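Local coordinates for protein succinylglutamate desuccinylase (Vibrio parahaemolyticus, PDB 2BCO) that probably catalyses the zinc-dependent hydrolysis of N-succinyl-L-glutamate to succinate and L-glutamate, the last step of arginine degradation by the succinyltransferase pathway, at residues R333-G337 and E338-D342; Q26-S29 and N30-L34; S204-A208 and E209-A213; H104-L108 and E109-N113. All coordinates share one frame; numbering follows the deposited sequence.

In the fold
Contacts 1 and 2 are both beta hairpins, formed where strand 322-335 turns into 338-341 and strand 24-27 into 33-38; their centres lie about 39 Å apart. Contact 1 is a surface hairpin at the C-terminal end, whereas contact 2 is partly buried against helix 68-81. Backbone ladders carry both, but charged and aromatic groups dress the first and aliphatic groups the second. Contacts 3 and 4 fall within the catalytic domain. The former is the C-terminal part of helix 203-211, partly buried and held by i to i+4 bonds; the latter is an irregular loop with no direct hydrogen bond between its halves, and it reaches the zinc site. The nearest atoms of contacts 3 and 4 are about 5 Å apart.

Contact 1 (R333-G337 and E338-D342); sequences RFEEG and ELVYD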
loop_
_atom_site.group_PDB
_atom_site.type_symbol
_atom_site.label_atom_id
_atom_site.label_comp_id
_atom_site.label_asym_id
_atom_site.label_seq_id
_atom_site.Cartn_x
_atom_site.Cartn_y
_atom_site.Cartn_z
ATOM N N ARG A 333 -8.528 -20.366 3.846
ATOM C CA ARG A 333 -9.375 -20.957 2.829
ATOM C C ARG A 333 -10.258 -19.849 2.277
ATOM O O ARG A 333 -10.254 -18.735 2.795
ATOM C CB ARG A 333 -10.247 -22.057 3.448
ATOM C CG ARG A 333 -11.171 -21.563 4.576
ATOM C CD ARG A 333 -11.885 -22.719 5.282
ATOM N NE ARG A 333 -13.094 -22.265 5.966
ATOM C CZ ARG A 333 -13.097 -21.548 7.081
ATOM N NH1 ARG A 333 -11.947 -21.206 7.658
ATOM N NH2 ARG A 333 -14.244 -21.151 7.605
ATOM N N PHE A 334 -11.011 -20.158 1.228
ATOM C CA PHE A 334 -11.928 -19.203 0.624
ATOM C C PHE A 334 -13.367 -19.594 0.942
ATOM O O PHE A 334 -13.829 -20.679 0.573
ATOM C CB PHE A 334 -11.743 -19.151 -0.895
ATOM C CG PHE A 334 -10.763 -18.107 -1.354
ATOM C CD1 PHE A 334 -11.086 -16.751 -1.277
ATOM C CD2 PHE A 334 -9.506 -18.469 -1.833
ATOM C CE1 PHE A 334 -10.172 -15.772 -1.680
ATOM C CE2 PHE A 334 -8.587 -17.505 -2.238
ATOM C CZ PHE A 334 -8.914 -16.151 -2.159
ATOM N N GLU A 335 -14.068 -18.715 1.645
ATOM C CA GLU A 335 -15.458 -18.954 1.976
ATOM C C GLU A 335 -16.271 -17.879 1.275
ATOM O O GLU A 335 -16.169 -16.695 1.596
ATOM C CB GLU A 335 -15.681 -18.892 3.485
ATOM C CG GLU A 335 -17.102 -19.294 3.889
ATOM C CD GLU A 335 -17.288 -19.414 5.390
ATOM O OE1 GLU A 335 -18.407 -19.760 5.826
ATOM O OE2 GLU A 335 -16.320 -19.160 6.138
ATOM N N GLU A 336 -17.065 -18.302 0.295
ATOM C CA GLU A 336 -17.907 -17.386 -0.476
ATOM C C GLU A 336 -17.084 -16.296 -1.164
ATOM O O GLU A 336 -17.519 -15.150 -1.264
ATOM C CB GLU A 336 -18.960 -16.745 0.435
ATOM C CG GLU A 336 -19.952 -17.731 1.033
ATOM C CD GLU A 336 -21.006 -18.184 0.036
ATOM O OE1 GLU A 336 -20.639 -18.790 -0.997
ATOM O OE2 GLU A 336 -22.206 -17.927 0.288
ATOM N N GLY A 337 -15.899 -16.663 -1.641
ATOM C CA GLY A 337 -15.045 -15.710 -2.328
ATOM C C GLY A 337 -14.238 -14.798 -1.419
ATOM O O GLY A 337 -13.598 -13.858 -1.891
ATOM N N GLU A 338 -14.265 -15.076 -0.120
ATOM C CA GLU A 338 -13.542 -14.284 0.868
ATOM C C GLU A 338 -12.476 -15.144 1.553
ATOM O O GLU A 338 -12.751 -16.275 1.968
ATOM C CB GLU A 338 -14.530 -13.745 1.914
ATOM C CG GLU A 338 -13.894 -13.046 3.117
ATOM C CD GLU A 338 -13.320 -11.665 2.782
ATOM O OE1 GLU A 338 -12.758 -11.031 3.691
ATOM O OE2 GLU A 338 -13.431 -11.210 1.621
ATOM N N LEU A 339 -11.262 -14.616 1.674
ATOM C CA LEU A 339 -10.203 -15.379 2.322
ATOM C C LEU A 339 -10.340 -15.223 3.831
ATOM O O LEU A 339 -10.159 -14.126 4.366
ATOM C CB LEU A 339 -8.810 -14.905 1.871
ATOM C CG LEU A 339 -7.700 -15.849 2.367
ATOM C CD1 LEU A 339 -7.663 -17.099 1.474
ATOM C CD2 LEU A 339 -6.341 -15.149 2.364
ATOM N N VAL A 340 -10.667 -16.320 4.510
ATOM C CA VAL A 340 -10.828 -16.305 5.961
ATOM C C VAL A 340 -9.894 -17.328 6.588
ATOM O O VAL A 340 -9.329 -18.168 5.890
ATOM C CB VAL A 340 -12.291 -16.648 6.387
ATOM C CG1 VAL A 340 -13.272 -15.695 5.709
ATOM C CG2 VAL A 340 -12.620 -18.106 6.044
ATOM N N TYR A 341 -9.712 -17.255 7.899
ATOM C CA TYR A 341 -8.848 -18.219 8.569
ATOM C C TYR A 341 -9.527 -18.985 9.707
ATOM O O TYR A 341 -10.534 -18.543 10.269
ATOM C CB TYR A 341 -7.573 -17.550 9.085
ATOM C CG TYR A 341 -7.764 -16.215 9.763
ATOM C CD1 TYR A 341 -7.777 -15.033 9.028
ATOM C CD2 TYR A 341 -7.867 -16.126 11.148
ATOM C CE1 TYR A 341 -7.874 -13.783 9.665
ATOM C CE2 TYR A 341 -7.967 -14.888 11.793
ATOM C CZ TYR A 341 -7.966 -13.725 11.046
ATOM O OH TYR A 341 -8.042 -12.513 11.687
ATOM N N ASP A 342 -8.941 -20.136 10.037
ATOM C CA ASP A 342 -9.437 -21.043 11.073
ATOM C C ASP A 342 -10.652 -21.826 10.580
ATOM O O ASP A 342 -10.464 -22.997 10.194
ATOM C CB ASP A 342 -9.801 -20.275 12.349
ATOM C CG ASP A 342 -8.583 -19.844 13.130
ATOM O OD1 ASP A 342 -8.752 -19.295 14.241
ATOM O OD2 ASP A 342 -7.458 -20.056 12.628
#
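Arg-333 pairs with Val-340 in a tight beta hairpin, through Arg-333 N to Val-340 O (3.1 Å) and Val-340 N to Arg-333 O (3.0 Å). Its extended chain carries the guanidinium across Val-340, whose CG2 sits over one face, 3.6 Å from Arg-333 CZ. The same group forms a salt bridge along its own strand, from Arg-333 NH2 to Glu-335 OE2 at 3.2 Å, so the methyl packs beneath a charged pair. Phe-334 belongs to the other face, in a non-hydrogen-bonded pair with Leu-339. Leu-339 CD1 stands above the ring centre, 3.9 Å from the centroid of Phe-334 and 13° off the normal, a CH-pi contact. Glu-335 returns to the ladder by donating from N to Glu-338 O (2.8 Å) and accepting from Glu-338 N (3.0 Å) at its own O. Glu-336 and Gly-337, both with positive phi, are the corners of the type I' turn that reverses the chain. Outside the hairpin, Phe-334 rests on Lys-179 and Val-182 of helix 179-188, Glu-338 OE2 takes a hydrogen bond from Arg-177 N, and Leu-339 and Tyr-341 reach Lys-259 and Arg-261 of strand 258-267, respectively.

Contact 2 (Q26-S29 and N30-L34); sequences QVLS and NGVQL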
loop_
_atom_site.group_PDB
_atom_site.type_symbol
_atom_site.label_atom_id
_atom_site.label_comp_id
_atom_site.label_asym_id
_atom_site.label_seq_id
_atom_site.Cartn_x
_atom_site.Cartn_y
_atom_site.Cartn_z
ATOM N N GLN A 26 -5.899 14.143 -22.636
ATOM C CA GLN A 26 -5.274 13.720 -23.880
ATOM C C GLN A 26 -5.754 12.347 -24.325
ATOM O O GLN A 26 -5.860 11.422 -23.518
ATOM C CB GLN A 26 -3.760 13.682 -23.713
ATOM C CG GLN A 26 -3.017 13.135 -24.911
ATOM C CD GLN A 26 -1.539 12.993 -24.636
ATOM O OE1 GLN A 26 -0.879 13.951 -24.228
ATOM N NE2 GLN A 26 -1.006 11.798 -24.854
ATOM N N VAL A 27 -6.039 12.218 -25.616
ATOM C CA VAL A 27 -6.491 10.951 -26.166
ATOM C C VAL A 27 -5.377 10.363 -27.014
ATOM O O VAL A 27 -4.892 11.002 -27.947
ATOM C CB VAL A 27 -7.752 11.133 -27.033
ATOM C CG1 VAL A 27 -8.183 9.791 -27.609
ATOM C CG2 VAL A 27 -8.874 11.738 -26.196
ATOM N N LEU A 28 -4.963 9.146 -26.682
ATOM C CA LEU A 28 -3.892 8.485 -27.415
ATOM C C LEU A 28 -4.381 7.847 -28.705
ATOM O O LEU A 28 -5.582 7.651 -28.903
ATOM C CB LEU A 28 -3.229 7.421 -26.542
ATOM C CG LEU A 28 -2.539 7.908 -25.266
ATOM C CD1 LEU A 28 -2.056 6.706 -24.473
ATOM C CD2 LEU A 28 -1.383 8.830 -25.612
ATOM N N SER A 29 -3.431 7.523 -29.576
ATOM C CA SER A 29 -3.728 6.908 -30.860
ATOM C C SER A 29 -4.529 5.619 -30.725
ATOM O O SER A 29 -5.379 5.327 -31.566
ATOM C CB SER A 29 -2.432 6.623 -31.620
ATOM O OG SER A 29 -2.691 5.927 -32.825
ATOM N N ASN A 30 -4.265 4.849 -29.672
ATOM C CA ASN A 30 -4.973 3.591 -29.462
ATOM C C ASN A 30 -6.300 3.757 -28.731
ATOM O O ASN A 30 -6.940 2.771 -28.370
ATOM C CB ASN A 30 -4.096 2.606 -28.689
ATOM C CG ASN A 30 -3.700 3.126 -27.326
ATOM O OD1 ASN A 30 -4.260 4.109 -26.835
ATOM N ND2 ASN A 30 -2.738 2.462 -26.700
ATOM N N GLY A 31 -6.708 4.997 -28.498
ATOM C CA GLY A 31 -7.964 5.229 -27.816
ATOM C C GLY A 31 -7.863 5.450 -26.319
ATOM O O GLY A 31 -8.819 5.923 -25.710
ATOM N N VAL A 32 -6.726 5.115 -25.715
ATOM C CA VAL A 32 -6.560 5.310 -24.274
ATOM C C VAL A 32 -6.640 6.792 -23.913
ATOM O O VAL A 32 -6.083 7.644 -24.606
ATOM C CB VAL A 32 -5.209 4.762 -23.766
ATOM C CG1 VAL A 32 -5.013 5.146 -22.299
ATOM C CG2 VAL A 32 -5.165 3.249 -23.925
ATOM N N GLN A 33 -7.333 7.092 -22.822
ATOM C CA GLN A 33 -7.490 8.471 -22.387
ATOM C C GLN A 33 -6.723 8.778 -21.096
ATOM O O GLN A 33 -6.804 8.032 -20.121
ATOM C CB GLN A 33 -8.973 8.772 -22.199
ATOM C CG GLN A 33 -9.289 10.217 -21.897
ATOM C CD GLN A 33 -10.781 10.468 -21.807
ATOM O OE1 GLN A 33 -11.215 11.592 -21.574
ATOM N NE2 GLN A 33 -11.574 9.416 -21.995
ATOM N N LEU A 34 -5.980 9.881 -21.112
ATOM C CA LEU A 34 -5.192 10.326 -19.965
ATOM C C LEU A 34 -5.717 11.673 -19.461
ATOM O O LEU A 34 -5.890 12.608 -20.243
ATOM C CB LEU A 34 -3.725 10.484 -20.368
ATOM C CG LEU A 34 -2.972 9.247 -20.859
ATOM C CD1 LEU A 34 -1.615 9.659 -21.385
ATOM C CD2 LEU A 34 -2.816 8.255 -19.723
#
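With CG of Leu-28 lying opposite its carbonyl carbon (chi1 -62°), the side chain runs beside Val-32 and points the same way, bringing Leu-28 CD1 to 3.8 Å from Val-32 CB. Asn-30 adopts a different torsion: its CG sits between backbone N and carbonyl carbon (chi1 60°), which turns the amide back over the turn. There Asn-30 OD1 accepts from Val-32 N at 2.9 Å, closing an Asx turn, and also lies 3.5 Å from Leu-28 CB. The reversal itself is a type I turn from Leu-28 to Gly-31, closed by Gly-31 N to Leu-28 O (2.9 Å). Next to it Leu-28 N donates almost straight to Val-32 O at 2.8 Å. Strands 24-27 and 33-38 then pair as an antiparallel hairpin, in which Gln-26 and Leu-34 exchange two backbone bonds; Leu-34 N to Gln-26 O measures 2.9 Å. On that face Gln-26 extends alongside Leu-34, with Gln-26 NE2 4.1 Å from Leu-34 CD1, while helix 68-81 meets both at Glu-81. Polar grip thus comes chiefly from the backbone and one side-chain amide, whereas the aliphatic groups of Leu-28, Val-32 and Leu-34 add apolar packing.

Contact 3 (S204-A208 and E209-A213); sequences SWYSA and ENYSA
Tyr-206 and Asn-210 meet one turn apart near the C-terminal end of helix 203-211 in the zinc-dependent catalytic domain. Tyr-206 O accepts twice from that asparagine: Asn-210 N approaches from above the carbonyl plane, whereas Asn-210 ND2, 3.2 Å away, lies in the plane on a lone pair. The amide thereby stays over the Tyr-206 ring, Asn-210 ND2 being 3.3 Å from CD1 of that tyrosine, with the two planes turned 49° apart. On another side of the helix Trp-205 and Glu-209 run side by side. Glu-209 CB stands over the five-membered ring of Trp-205, 4.0 Å from its centroid in a CH-pi contact. The glutamate chain bends at chi2 (57°), and its carboxylate then shares a water with the indole: Trp-205 NE1 donates to it and it donates to Glu-209 OE1. That same oxygen is also hydrogen-bonded to Thr-172 OG1. At the end of the helix Ser-207 O receives Tyr-211 N at 2.9 Å and, weakly, Ala-213 N, as Ser-212 leaves helical geometry with positive phi. Ser-207 OG is hydrogen-bonded to His-151 ND1, and Tyr-211 leans on Val-137 and Arg-138 of helix 125-141. Tyr-206 and Tyr-211 point the same way, and a single water joins their hydroxyls, 2.5 Å from Tyr-206 OH and 2.7 Å from Tyr-211 OH.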
loop_
_atom_site.group_PDB
_atom_site.type_symbol
_atom_site.label_atom_id
_atom_site.label_comp_id
_atom_site.label_asym_id
_atom_site.label_seq_id
_atom_site.Cartn_x
_atom_site.Cartn_y
_atom_site.Cartn_z
ATOM N N SER A 204 -5.218 2.782 2.442
ATOM C CA SER A 204 -5.737 1.510 1.956
ATOM C C SER A 204 -6.997 1.115 2.731
ATOM O O SER A 204 -8.006 0.719 2.145
ATOM C CB SER A 204 -4.663 0.427 2.125
ATOM O OG SER A 204 -5.150 -0.842 1.750
ATOM N N TRP A 205 -6.926 1.215 4.056
ATOM C CA TRP A 205 -8.065 0.884 4.904
ATOM C C TRP A 205 -9.258 1.775 4.564
ATOM O O TRP A 205 -10.393 1.313 4.550
ATOM C CB TRP A 205 -7.714 1.054 6.390
ATOM C CG TRP A 205 -8.936 1.113 7.291
ATOM C CD1 TRP A 205 -9.613 0.056 7.824
ATOM C CD2 TRP A 205 -9.664 2.292 7.685
ATOM N NE1 TRP A 205 -10.713 0.500 8.520
ATOM C CE2 TRP A 205 -10.768 1.859 8.452
ATOM C CE3 TRP A 205 -9.486 3.662 7.466
ATOM C CZ2 TRP A 205 -11.703 2.763 8.996
ATOM C CZ3 TRP A 205 -10.418 4.559 8.009
ATOM C CH2 TRP A 205 -11.510 4.101 8.765
ATOM N N TYR A 206 -9.001 3.051 4.290
ATOM C CA TYR A 206 -10.082 3.980 3.967
ATOM C C TYR A 206 -10.895 3.551 2.741
ATOM O O TYR A 206 -12.117 3.691 2.719
ATOM C CB TYR A 206 -9.526 5.384 3.734
ATOM C CG TYR A 206 -10.588 6.413 3.441
ATOM C CD1 TYR A 206 -11.258 7.060 4.474
ATOM C CD2 TYR A 206 -10.929 6.742 2.126
ATOM C CE1 TYR A 206 -12.240 8.025 4.210
ATOM C CE2 TYR A 206 -11.910 7.702 1.852
ATOM C CZ TYR A 206 -12.559 8.337 2.902
ATOM O OH TYR A 206 -13.507 9.300 2.656
ATOM N N SER A 207 -10.210 3.057 1.716
ATOM C CA SER A 207 -10.879 2.612 0.503
ATOM C C SER A 207 -11.663 1.334 0.755
ATOM O O SER A 207 -12.762 1.173 0.251
ATOM C CB SER A 207 -9.857 2.377 -0.614
ATOM O OG SER A 207 -9.426 3.610 -1.162
ATOM N N ALA A 208 -11.086 0.425 1.534
ATOM C CA ALA A 208 -11.749 -0.833 1.845
ATOM C C ALA A 208 -12.993 -0.597 2.702
ATOM O O ALA A 208 -14.070 -1.127 2.414
ATOM C CB ALA A 208 -10.787 -1.760 2.572
ATOM N N GLU A 209 -12.842 0.206 3.750
ATOM C CA GLU A 209 -13.946 0.495 4.658
ATOM C C GLU A 209 -15.052 1.335 4.062
ATOM O O GLU A 209 -16.223 1.092 4.330
ATOM C CB GLU A 209 -13.437 1.190 5.926
ATOM C CG GLU A 209 -14.535 1.711 6.877
ATOM C CD GLU A 209 -15.509 0.626 7.330
ATOM O OE1 GLU A 209 -15.046 -0.475 7.684
ATOM O OE2 GLU A 209 -16.733 0.877 7.343
ATOM N N ASN A 210 -14.696 2.315 3.245
ATOM C CA ASN A 210 -15.704 3.201 2.686
ATOM C C ASN A 210 -16.158 2.939 1.270
ATOM O O ASN A 210 -17.129 3.543 0.820
ATOM C CB ASN A 210 -15.217 4.640 2.802
ATOM C CG ASN A 210 -15.186 5.112 4.232
ATOM O OD1 ASN A 210 -16.230 5.278 4.852
ATOM N ND2 ASN A 210 -13.993 5.313 4.773
ATOM N N TYR A 211 -15.475 2.056 0.552
ATOM C CA TYR A 211 -15.882 1.787 -0.820
ATOM C C TYR A 211 -15.775 0.321 -1.207
ATOM O O TYR A 211 -15.916 -0.029 -2.372
ATOM C CB TYR A 211 -15.062 2.660 -1.773
ATOM C CG TYR A 211 -15.331 4.135 -1.574
ATOM C CD1 TYR A 211 -16.438 4.744 -2.162
ATOM C CD2 TYR A 211 -14.512 4.913 -0.757
ATOM C CE1 TYR A 211 -16.728 6.102 -1.944
ATOM C CE2 TYR A 211 -14.795 6.274 -0.529
ATOM C CZ TYR A 211 -15.904 6.857 -1.127
ATOM O OH TYR A 211 -16.186 8.189 -0.923
ATOM N N SER A 212 -15.545 -0.529 -0.212
ATOM C CA SER A 212 -15.437 -1.968 -0.430
ATOM C C SER A 212 -14.419 -2.326 -1.505
ATOM O O SER A 212 -14.622 -3.276 -2.258
ATOM C CB SER A 212 -16.802 -2.545 -0.831
ATOM O OG SER A 212 -17.785 -2.230 0.139
ATOM N N ALA A 213 -13.330 -1.571 -1.581
ATOM C CA ALA A 213 -12.318 -1.845 -2.593
ATOM C C ALA A 213 -11.414 -2.999 -2.167
ATOM O O ALA A 213 -11.173 -3.201 -0.984
ATOM C CB ALA A 213 -11.476 -0.585 -2.850
HETATM O O HOH W 1 -13.008 -0.958 9.121
HETATM O O HOH W 2 -14.330 9.639 0.323
#

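Contact 4 (H104-L108 and E109-N113); sequences HTRFL and EENLN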
loop_
_atom_site.group_PDB
_atom_site.type_symbol
_atom_site.label_atom_id
_atom_site.label_comp_id
_atom_site.label_asym_id
_atom_site.label_seq_id
_atom_site.Cartn_x
_atom_site.Cartn_y
_atom_site.Cartn_z
ATOM N N HIS A 104 13.027 14.392 1.114
ATOM C CA HIS A 104 13.571 13.043 1.289
ATOM C C HIS A 104 13.222 12.469 2.663
ATOM O O HIS A 104 14.012 11.727 3.252
ATOM C CB HIS A 104 15.100 13.060 1.127
ATOM C CG HIS A 104 15.591 13.867 -0.041
ATOM N ND1 HIS A 104 15.311 13.535 -1.350
ATOM C CD2 HIS A 104 16.354 14.984 -0.091
ATOM C CE1 HIS A 104 15.883 14.413 -2.155
ATOM N NE2 HIS A 104 16.522 15.302 -1.419
ATOM N N THR A 105 12.047 12.816 3.182
ATOM C CA THR A 105 11.629 12.317 4.487
ATOM C C THR A 105 10.330 11.535 4.384
ATOM O O THR A 105 9.672 11.546 3.351
ATOM C CB THR A 105 11.403 13.464 5.509
ATOM O OG1 THR A 105 10.293 14.269 5.092
ATOM C CG2 THR A 105 12.649 14.332 5.631
ATOM N N ARG A 106 9.968 10.875 5.478
ATOM C CA ARG A 106 8.758 10.075 5.547
ATOM C C ARG A 106 7.554 11.001 5.436
ATOM O O ARG A 106 6.600 10.732 4.691
ATOM C CB ARG A 106 8.726 9.305 6.871
ATOM C CG ARG A 106 7.789 8.130 6.855
ATOM C CD ARG A 106 7.800 7.343 8.161
ATOM N NE ARG A 106 7.187 6.036 7.948
ATOM C CZ ARG A 106 6.595 5.314 8.892
ATOM N NH1 ARG A 106 6.528 5.765 10.138
ATOM N NH2 ARG A 106 6.056 4.141 8.585
ATOM N N PHE A 107 7.618 12.099 6.176
ATOM C CA PHE A 107 6.564 13.100 6.188
ATOM C C PHE A 107 7.148 14.453 6.586
ATOM O O PHE A 107 8.337 14.554 6.905
ATOM C CB PHE A 107 5.466 12.686 7.165
ATOM C CG PHE A 107 5.955 12.443 8.573
ATOM C CD1 PHE A 107 6.283 13.506 9.412
ATOM C CD2 PHE A 107 6.054 11.149 9.072
ATOM C CE1 PHE A 107 6.697 13.283 10.739
ATOM C CE2 PHE A 107 6.465 10.907 10.392
ATOM C CZ PHE A 107 6.785 11.978 11.227
ATOM N N LEU A 108 6.324 15.495 6.557
ATOM C CA LEU A 108 6.795 16.823 6.918
ATOM C C LEU A 108 6.371 17.148 8.342
ATOM O O LEU A 108 7.211 17.446 9.193
ATOM C CB LEU A 108 6.243 17.857 5.945
ATOM C CG LEU A 108 6.660 17.625 4.487
ATOM C CD1 LEU A 108 6.057 18.712 3.620
ATOM C CD2 LEU A 108 8.185 17.629 4.360
ATOM N N GLU A 109 5.073 17.084 8.608
ATOM C CA GLU A 109 4.598 17.354 9.948
ATOM C C GLU A 109 4.093 16.087 10.638
ATOM O O GLU A 109 4.474 15.809 11.770
ATOM C CB GLU A 109 3.526 18.446 9.905
ATOM C CG GLU A 109 4.090 19.768 9.395
ATOM C CD GLU A 109 3.051 20.864 9.232
ATOM O OE1 GLU A 109 3.451 21.983 8.843
ATOM O OE2 GLU A 109 1.850 20.615 9.485
ATOM N N GLU A 110 3.268 15.301 9.953
ATOM C CA GLU A 110 2.738 14.076 10.554
ATOM C C GLU A 110 2.584 12.944 9.526
ATOM O O GLU A 110 2.383 13.201 8.344
ATOM C CB GLU A 110 1.385 14.376 11.196
ATOM C CG GLU A 110 1.100 13.579 12.445
ATOM C CD GLU A 110 -0.351 13.667 12.863
ATOM O OE1 GLU A 110 -0.916 14.770 12.758
ATOM O OE2 GLU A 110 -0.923 12.642 13.299
ATOM N N ASN A 111 2.683 11.701 9.986
ATOM C CA ASN A 111 2.552 10.516 9.128
ATOM C C ASN A 111 1.218 10.581 8.380
ATOM O O ASN A 111 0.158 10.447 8.979
ATOM C CB ASN A 111 2.587 9.246 9.988
ATOM C CG ASN A 111 2.585 7.951 9.162
ATOM O OD1 ASN A 111 2.258 7.935 7.977
ATOM N ND2 ASN A 111 2.941 6.861 9.808
ATOM N N LEU A 112 1.276 10.765 7.069
ATOM C CA LEU A 112 0.066 10.874 6.268
ATOM C C LEU A 112 -0.840 9.632 6.388
ATOM O O LEU A 112 -2.065 9.732 6.333
ATOM C CB LEU A 112 0.451 11.093 4.798
ATOM C CG LEU A 112 -0.490 11.834 3.847
ATOM C CD1 LEU A 112 0.007 11.659 2.414
ATOM C CD2 LEU A 112 -1.893 11.313 3.968
ATOM N N ASN A 113 -0.239 8.465 6.578
ATOM C CA ASN A 113 -1.019 7.242 6.640
ATOM C C ASN A 113 -1.658 6.889 7.982
ATOM O O ASN A 113 -1.951 5.727 8.248
ATOM C CB ASN A 113 -0.180 6.079 6.114
ATOM C CG ASN A 113 -0.986 5.132 5.264
ATOM O OD1 ASN A 113 -1.927 5.543 4.581
ATOM N ND2 ASN A 113 -0.620 3.866 5.285
HETATM O O HOH W 3 3.675 10.887 5.142
HETATM O O HOH W 4 6.818 17.069 12.645
#
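The Phe-107 ring packs one face against backbone: peptide atoms of Glu-110 and Asn-111 lie over it, with Phe-107 CG 3.5 Å from Glu-110 C and Phe-107 CD2 3.5 Å from Asn-111 N. A chi1 of 56° tucks the ring over its own backbone and swings it across the bend toward the returning chain. Glu-109 O meets the ring obliquely, 3.5 Å from Phe-107 CE1. No direct hydrogen bond joins the two halves; a water connects them instead, donating to Arg-106 O at 3.0 Å and accepting from Leu-112 N. The bend belongs to the loop between helices 98-102 and 125-141 of the catalytic domain, and its tip is gripped from outside, where the Glu-126 carboxylate accepts from the backbone N of Leu-108, Glu-109 and Glu-110. Asn-111 OD1 takes the N-H of Asn-113 at 2.9 Å, an Asx turn, and also hydrogen-bonds to His-63 NE2. As His-63 is a ligand of the zinc ion, Asn-111 acts in the second shell and probably helps orient that imidazole. Arg-106 has its chain extended from CG to NE, its nearest side-chain atom about 5 Å from the zinc ion. Asn-111 ND2 lies over one face of the guanidinium, 3.8 Å from Arg-106 NH1, with amide and guanidinium planes 45° apart.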